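Local structure of carbonic anhydrase (4O1J) at residues S59-T64 against C110-C115; A81-P86 against L135-T140; A169-L174 against L189-V194. The protein probably catalyses the reversible hydration of carbon dioxide to hydrogencarbonate, as a zinc-dependent, tetrameric beta-class carbonic anhydrase. All coordinates share one frame; numbering follows the deposited sequence.

In the fold
After the N-terminal helices 16-35 and 39-43, strand 51-56 runs into the loop that starts interaction 1. Residues 81-86 follow strand 74-79 and open interaction 2. The chain then returns along strand 106-112 and closes interaction 1 at 110-115, beside the zinc ion. Interaction 2 closes later, at 135-140, so the two contacts cross along the chain. They touch where Cys115 packs on Ala81. Interaction 3 follows in series and closes the short connection from helix 155-176 through helix 178-187 to strand 190-197. It meets interaction 1 through neighbouring strands of the sheet and interaction 2 where Val84 packs on Leu174. Together they tie the zinc site, helices 136-144 and 155-176 and the central sheet.

Interaction 1: residues S59-T64 against C110-C115; sequences SRCPET and CGHSAC. With ZN (zinc ion), chain C.
The zinc site of this beta-carbonic anhydrase is where Arg60 and Cys61 meet His112 and Ala114. His112 NE2 binds the zinc ion at 2.3 Å and Cys115 SG at 2.4 Å. Cys56 is the third protein ligand. The His112 ring lies between two cysteines. Cys61 SG sits over one face, 3.8 Å from the ring centroid, a sulfur-aromatic contact. Cys115 CB covers the opposite face, offset toward the rim. The ring reaches this place with His112 CG between the backbone N and the carbonyl carbon (chi1 75°).

Arg60 lies at the edge of the same ring, with NH2 4.0 Å from His112 CE1. Its chain bends at chi3 and carries the guanidinium to the loop after the strand. There Arg60 NH2 donates to Ala114 O at 2.8 Å. The bond is bent, with an N-H...O angle of 130°. The acceptor lies in the guanidinium plane, but the donor stands 38° out of the carbonyl plane. Ala114 CB packs 3.6 Å from Arg60 NH2. Arg60 NE forms a salt bridge with Asp58, a predicted zinc ligand. Asp58 is not among the ligands seen here, which is consistent with the open form of the beta class, where an Asp-Arg pair holds the aspartate off the metal. Replacing this arginine by alanine is likely to leave Asp58 without its charge partner and Ala114 O without this donor.

Arg60 NH1 also bonds to Leu43 O of the second subunit, so the interface with that subunit lies next to the site. Strand 106-112 carries His112 at its end, between strands 51-56 and 190-197. Phe196 of strand 190-197 packs on Cys61, and segment 59-64 leads into helix 63-66.

Interaction 2: residues A81-P86 against L135-T140; sequences ANIVSP and LLPLKT
Ile83 reaches Leu135 and Leu138 with its long branch because CG1 stands beside the backbone N (chi1 -71°) and the chain is extended beyond it (chi2 179°). The same rotation sets CG2 anti to the backbone N and directs it at Pro137. Ile83 CD1 thus comes 3.8 Å from Leu135 CD2 and 4.1 Å from Leu138 CB. Ile83 CG2 meets Pro137 CG at 3.8 Å. The isoleucine crosses both Leu135 and Pro137 at about a right angle.

Ala81 completes the same apolar cluster. Its CB lies 4.0 Å from Leu138 CD1 and touches Leu135 CD2 as well. All of these contacts are apolar, and no hydrogen bond joins the segments.

In the fold, the loop between strand 74-79 and helix 89-100 packs here on the start of helix 136-144 and on Leu135 just before it. Leu135 O accepts Lys139 N at the start of that helix. The next carbonyl, Leu136 O, takes two donors from Thr140: the backbone N at 2.8 Å and OG1 at 3.0 Å, from opposite faces of the carbonyl plane.

Ala81 also packs on the zinc ligand Cys115, and the nearest atom of its side chain is about 5 Å from the zinc ion. Helix 155-176 covers Leu138 with Ile162 and Asn166. Thr87 of the third subunit packs on Pro137 and hydrogen-bonds Ser85 OG.

Interaction 3: residues A169-L174 against L189-V194; sequences AGIKVL and LEVHGV
Ile171 makes the close part of this contact, laying its CG1-CD1 branch on the backbone of His192 and Gly193. Ile171 CD1 is 3.6 Å from His192 O and 3.7 Å from Gly193 N. Ile171 CG1 rests 3.9 Å from Gly193 CA, where the glycine has no side chain to intervene. CG1 stands beside the backbone N (chi1 -72°), and the turn at chi2 (-67°) lays CD1 against the strand, where it also meets Val191 CG1 at 3.8 Å.

The contact is looser one turn on. Leu174 CD1 approaches Val191 CG1 only to 4.3 Å, and the neighbours Ile180 and Ile95 pack on Leu174 too. Helix 155-176 belongs to the connection between the parallel strands 106-112 and 190-197 and lies on one face of the central sheet. The local axes of helix and strand run nearly antiparallel, at 168°, and come within 8.8 Å. Lys172 is on the solvent side of the helix, and Val173 turns to the loop at Val84 and Pro86. His192 points away from the helix, to the other sheet face. There it bonds to His106, and Phe18 of the second subunit stacks on its ring.

Interaction 1: residues S59-T64 against C110-C115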
# COMPACT_ATOMS: atom_id res chain seq x y z
N SER A 59 -17.37 -15.05 -2.09
CA SER A 59 -18.58 -15.15 -1.28
C SER A 59 -18.80 -16.59 -0.80
O SER A 59 -19.50 -16.83 0.18
CB SER A 59 -19.81 -14.66 -2.06
OG SER A 59 -19.99 -15.38 -3.28
N ARG A 60 -18.16 -17.53 -1.48
CA ARG A 60 -18.35 -18.93 -1.18
C ARG A 60 -17.37 -19.43 -0.11
O ARG A 60 -17.36 -20.61 0.23
CB ARG A 60 -18.22 -19.75 -2.46
CG ARG A 60 -19.11 -19.23 -3.58
CD ARG A 60 -18.76 -19.87 -4.90
NE ARG A 60 -17.52 -19.33 -5.44
CZ ARG A 60 -16.91 -19.79 -6.54
NH1 ARG A 60 -17.43 -20.81 -7.21
NH2 ARG A 60 -15.78 -19.23 -6.95
N CYS A 61 -16.57 -18.53 0.44
CA CYS A 61 -15.56 -18.93 1.41
C CYS A 61 -15.63 -18.24 2.79
O CYS A 61 -14.61 -17.74 3.25
CB CYS A 61 -14.17 -18.68 0.83
SG CYS A 61 -13.82 -19.57 -0.70
N PRO A 62 -16.81 -18.23 3.45
CA PRO A 62 -16.83 -17.64 4.79
C PRO A 62 -16.23 -18.57 5.85
O PRO A 62 -16.83 -19.59 6.19
CB PRO A 62 -18.32 -17.41 5.05
CG PRO A 62 -19.00 -18.46 4.24
CD PRO A 62 -18.15 -18.67 3.02
N GLU A 63 -15.07 -18.21 6.36
CA GLU A 63 -14.27 -19.07 7.24
C GLU A 63 -15.05 -19.67 8.41
O GLU A 63 -14.87 -20.84 8.73
CB GLU A 63 -13.05 -18.29 7.77
CG GLU A 63 -13.35 -17.24 8.82
CD GLU A 63 -14.36 -16.22 8.36
OE1 GLU A 63 -14.24 -15.76 7.20
OE2 GLU A 63 -15.30 -15.90 9.13
N THR A 64 -15.91 -18.88 9.03
CA THR A 64 -16.55 -19.29 10.27
C THR A 64 -17.65 -20.31 10.00
O THR A 64 -17.92 -21.17 10.84
CB THR A 64 -17.12 -18.08 11.02
OG1 THR A 64 -16.10 -17.09 11.16
CG2 THR A 64 -17.58 -18.49 12.40
N CYS A 110 -5.64 -19.88 3.34
CA CYS A 110 -6.54 -20.77 2.63
C CYS A 110 -6.79 -20.33 1.21
O CYS A 110 -7.39 -19.28 0.98
CB CYS A 110 -7.87 -20.87 3.36
SG CYS A 110 -9.07 -21.96 2.55
N GLY A 111 -6.39 -21.16 0.25
CA GLY A 111 -6.75 -20.93 -1.13
C GLY A 111 -7.94 -21.80 -1.47
O GLY A 111 -8.29 -22.66 -0.67
N HIS A 112 -8.57 -21.57 -2.62
CA HIS A 112 -9.74 -22.34 -3.00
C HIS A 112 -9.88 -22.52 -4.51
O HIS A 112 -9.23 -21.84 -5.30
CB HIS A 112 -11.01 -21.69 -2.47
CG HIS A 112 -11.41 -20.46 -3.23
ND1 HIS A 112 -12.27 -20.50 -4.30
CD2 HIS A 112 -11.08 -19.16 -3.06
CE1 HIS A 112 -12.45 -19.28 -4.77
NE2 HIS A 112 -11.74 -18.45 -4.03
N SER A 113 -10.75 -23.45 -4.88
CA SER A 113 -11.06 -23.75 -6.28
C SER A 113 -12.02 -22.72 -6.88
O SER A 113 -12.79 -22.08 -6.16
CB SER A 113 -11.65 -25.16 -6.39
OG SER A 113 -12.72 -25.34 -5.48
N ALA A 114 -11.97 -22.58 -8.20
CA ALA A 114 -12.79 -21.61 -8.94
C ALA A 114 -12.50 -20.19 -8.48
O ALA A 114 -13.41 -19.36 -8.39
CB ALA A 114 -14.28 -21.93 -8.81
N CYS A 115 -11.24 -19.91 -8.19
CA CYS A 115 -10.82 -18.57 -7.80
C CYS A 115 -10.75 -17.65 -9.01
O CYS A 115 -10.03 -17.93 -9.98
CB CYS A 115 -9.47 -18.62 -7.09
SG CYS A 115 -9.01 -17.11 -6.22
ZN ZN C . -10.95 -16.54 -5.01

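Interaction 2: residues A81-P86 against L135-T140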
# COMPACT_ATOMS: atom_id res chain seq x y z
N ALA A 81 -8.18 -13.18 -4.02
CA ALA A 81 -7.33 -14.33 -4.31
C ALA A 81 -6.37 -14.66 -3.16
O ALA A 81 -5.33 -15.28 -3.39
CB ALA A 81 -6.54 -14.12 -5.60
N ASN A 82 -6.75 -14.27 -1.94
CA ASN A 82 -5.97 -14.49 -0.71
C ASN A 82 -4.47 -14.30 -0.86
O ASN A 82 -3.69 -15.17 -0.50
CB ASN A 82 -6.24 -15.89 -0.12
CG ASN A 82 -6.12 -17.00 -1.15
OD1 ASN A 82 -7.09 -17.34 -1.85
ND2 ASN A 82 -4.93 -17.61 -1.24
N ILE A 83 -4.08 -13.15 -1.39
CA ILE A 83 -2.69 -12.88 -1.68
C ILE A 83 -1.98 -12.22 -0.50
O ILE A 83 -2.44 -11.21 0.02
CB ILE A 83 -2.56 -11.99 -2.92
CG1 ILE A 83 -2.93 -12.79 -4.18
CG2 ILE A 83 -1.15 -11.41 -3.03
CD1 ILE A 83 -2.85 -12.00 -5.47
N VAL A 84 -0.87 -12.81 -0.09
CA VAL A 84 -0.05 -12.23 0.97
C VAL A 84 1.20 -11.59 0.38
O VAL A 84 2.14 -12.27 -0.03
CB VAL A 84 0.37 -13.28 2.01
CG1 VAL A 84 1.11 -12.60 3.16
CG2 VAL A 84 -0.86 -14.03 2.52
N SER A 85 1.19 -10.26 0.35
CA SER A 85 2.29 -9.50 -0.22
C SER A 85 3.17 -8.94 0.88
O SER A 85 2.67 -8.47 1.91
CB SER A 85 1.74 -8.38 -1.12
OG SER A 85 2.79 -7.58 -1.63
N PRO A 86 4.49 -9.01 0.70
CA PRO A 86 5.47 -8.57 1.70
C PRO A 86 5.28 -7.13 2.20
O PRO A 86 5.33 -6.93 3.42
CB PRO A 86 6.80 -8.70 0.95
CG PRO A 86 6.57 -9.84 0.02
CD PRO A 86 5.15 -9.68 -0.44
N LEU A 135 -2.87 -8.44 -8.55
CA LEU A 135 -2.66 -9.81 -8.97
C LEU A 135 -1.26 -10.06 -9.51
O LEU A 135 -0.95 -11.19 -9.91
CB LEU A 135 -3.69 -10.21 -10.03
CG LEU A 135 -5.12 -10.40 -9.52
CD1 LEU A 135 -6.04 -10.70 -10.68
CD2 LEU A 135 -5.17 -11.51 -8.47
N LEU A 136 -0.42 -9.03 -9.54
CA LEU A 136 0.92 -9.19 -10.09
C LEU A 136 1.74 -10.33 -9.46
O LEU A 136 2.42 -11.06 -10.18
CB LEU A 136 1.71 -7.88 -10.00
CG LEU A 136 2.89 -7.89 -10.95
CD1 LEU A 136 2.41 -8.10 -12.38
CD2 LEU A 136 3.70 -6.62 -10.85
N PRO A 137 1.69 -10.49 -8.11
CA PRO A 137 2.45 -11.63 -7.56
C PRO A 137 1.88 -13.00 -7.92
O PRO A 137 2.60 -14.00 -7.83
CB PRO A 137 2.39 -11.40 -6.04
CG PRO A 137 1.22 -10.50 -5.84
CD PRO A 137 1.19 -9.61 -7.05
N LEU A 138 0.61 -13.06 -8.32
CA LEU A 138 0.00 -14.30 -8.81
C LEU A 138 0.40 -14.51 -10.27
O LEU A 138 0.61 -15.64 -10.72
CB LEU A 138 -1.52 -14.27 -8.67
CG LEU A 138 -2.19 -15.43 -7.93
CD1 LEU A 138 -3.70 -15.35 -8.07
CD2 LEU A 138 -1.67 -16.76 -8.42
N LYS A 139 0.48 -13.41 -11.02
CA LYS A 139 0.96 -13.43 -12.39
C LYS A 139 2.42 -13.85 -12.41
O LYS A 139 2.88 -14.51 -13.34
CB LYS A 139 0.78 -12.06 -13.04
CG LYS A 139 0.54 -12.07 -14.55
CD LYS A 139 -0.96 -12.16 -14.85
CE LYS A 139 -1.30 -11.87 -16.31
NZ LYS A 139 -0.41 -12.57 -17.29
N THR A 140 3.15 -13.49 -11.36
CA THR A 140 4.55 -13.89 -11.23
C THR A 140 4.67 -15.39 -11.01
O THR A 140 5.55 -16.04 -11.57
CB THR A 140 5.26 -13.14 -10.08
OG1 THR A 140 5.32 -11.74 -10.39
CG2 THR A 140 6.68 -13.66 -9.90

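Interaction 3: residues A169-L174 against L189-V194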
# COMPACT_ATOMS: atom_id res chain seq x y z
N ALA A 169 3.23 -19.88 -2.21
CA ALA A 169 4.03 -18.66 -2.24
C ALA A 169 3.69 -17.77 -1.04
O ALA A 169 4.59 -17.22 -0.36
CB ALA A 169 3.81 -17.90 -3.54
N GLY A 170 2.40 -17.67 -0.75
CA GLY A 170 1.95 -16.84 0.35
C GLY A 170 2.48 -17.37 1.67
O GLY A 170 2.84 -16.60 2.56
N ILE A 171 2.54 -18.70 1.78
CA ILE A 171 3.11 -19.32 2.96
C ILE A 171 4.57 -18.91 3.11
O ILE A 171 4.98 -18.50 4.19
CB ILE A 171 3.00 -20.86 2.92
CG1 ILE A 171 1.55 -21.30 3.12
CG2 ILE A 171 3.87 -21.49 3.99
CD1 ILE A 171 1.01 -21.01 4.51
N LYS A 172 5.34 -18.98 2.02
CA LYS A 172 6.75 -18.55 2.08
C LYS A 172 6.89 -17.12 2.61
O LYS A 172 7.72 -16.84 3.51
CB LYS A 172 7.41 -18.67 0.70
CG LYS A 172 7.56 -20.11 0.24
CD LYS A 172 8.09 -20.19 -1.18
CE LYS A 172 8.01 -21.61 -1.72
NZ LYS A 172 8.42 -21.69 -3.15
N VAL A 173 6.05 -16.22 2.09
CA VAL A 173 6.05 -14.83 2.55
C VAL A 173 5.72 -14.72 4.05
O VAL A 173 6.41 -14.00 4.79
CB VAL A 173 5.06 -13.97 1.75
CG1 VAL A 173 4.99 -12.56 2.33
CG2 VAL A 173 5.45 -13.93 0.29
N LEU A 174 4.68 -15.43 4.50
CA LEU A 174 4.30 -15.45 5.91
C LEU A 174 5.45 -15.97 6.80
O LEU A 174 5.65 -15.49 7.93
CB LEU A 174 3.07 -16.34 6.12
CG LEU A 174 1.73 -15.87 5.54
CD1 LEU A 174 0.66 -16.93 5.69
CD2 LEU A 174 1.29 -14.59 6.22
N LEU A 189 4.27 -20.69 17.41
CA LEU A 189 3.20 -20.32 16.50
C LEU A 189 3.24 -21.26 15.30
O LEU A 189 4.32 -21.61 14.81
CB LEU A 189 3.34 -18.85 16.06
CG LEU A 189 2.41 -18.37 14.94
CD1 LEU A 189 0.96 -18.56 15.34
CD2 LEU A 189 2.68 -16.92 14.62
N GLU A 190 2.08 -21.71 14.86
CA GLU A 190 2.03 -22.62 13.73
C GLU A 190 1.42 -21.96 12.50
O GLU A 190 0.55 -21.11 12.61
CB GLU A 190 1.27 -23.89 14.09
CG GLU A 190 1.97 -24.72 15.15
CD GLU A 190 1.37 -26.10 15.31
OE1 GLU A 190 1.31 -26.84 14.31
OE2 GLU A 190 0.97 -26.45 16.45
N VAL A 191 1.92 -22.34 11.33
CA VAL A 191 1.43 -21.79 10.08
C VAL A 191 1.08 -22.94 9.12
O VAL A 191 1.85 -23.87 8.95
CB VAL A 191 2.46 -20.85 9.43
CG1 VAL A 191 1.88 -20.21 8.16
CG2 VAL A 191 2.89 -19.78 10.42
N HIS A 192 -0.10 -22.85 8.51
CA HIS A 192 -0.63 -23.92 7.68
C HIS A 192 -1.13 -23.39 6.34
O HIS A 192 -1.82 -22.37 6.28
CB HIS A 192 -1.76 -24.65 8.42
CG HIS A 192 -1.51 -24.83 9.88
ND1 HIS A 192 -0.78 -25.89 10.39
CD2 HIS A 192 -1.87 -24.08 10.95
CE1 HIS A 192 -0.71 -25.78 11.70
NE2 HIS A 192 -1.36 -24.69 12.07
N GLY A 193 -0.78 -24.10 5.27
CA GLY A 193 -1.32 -23.79 3.96
C GLY A 193 -2.42 -24.79 3.64
O GLY A 193 -2.19 -26.00 3.65
N VAL A 194 -3.63 -24.29 3.42
CA VAL A 194 -4.73 -25.20 3.12
C VAL A 194 -5.47 -24.83 1.84
O VAL A 194 -5.31 -23.73 1.27
CB VAL A 194 -5.76 -25.25 4.28
CG1 VAL A 194 -5.09 -25.64 5.59
CG2 VAL A 194 -6.49 -23.93 4.41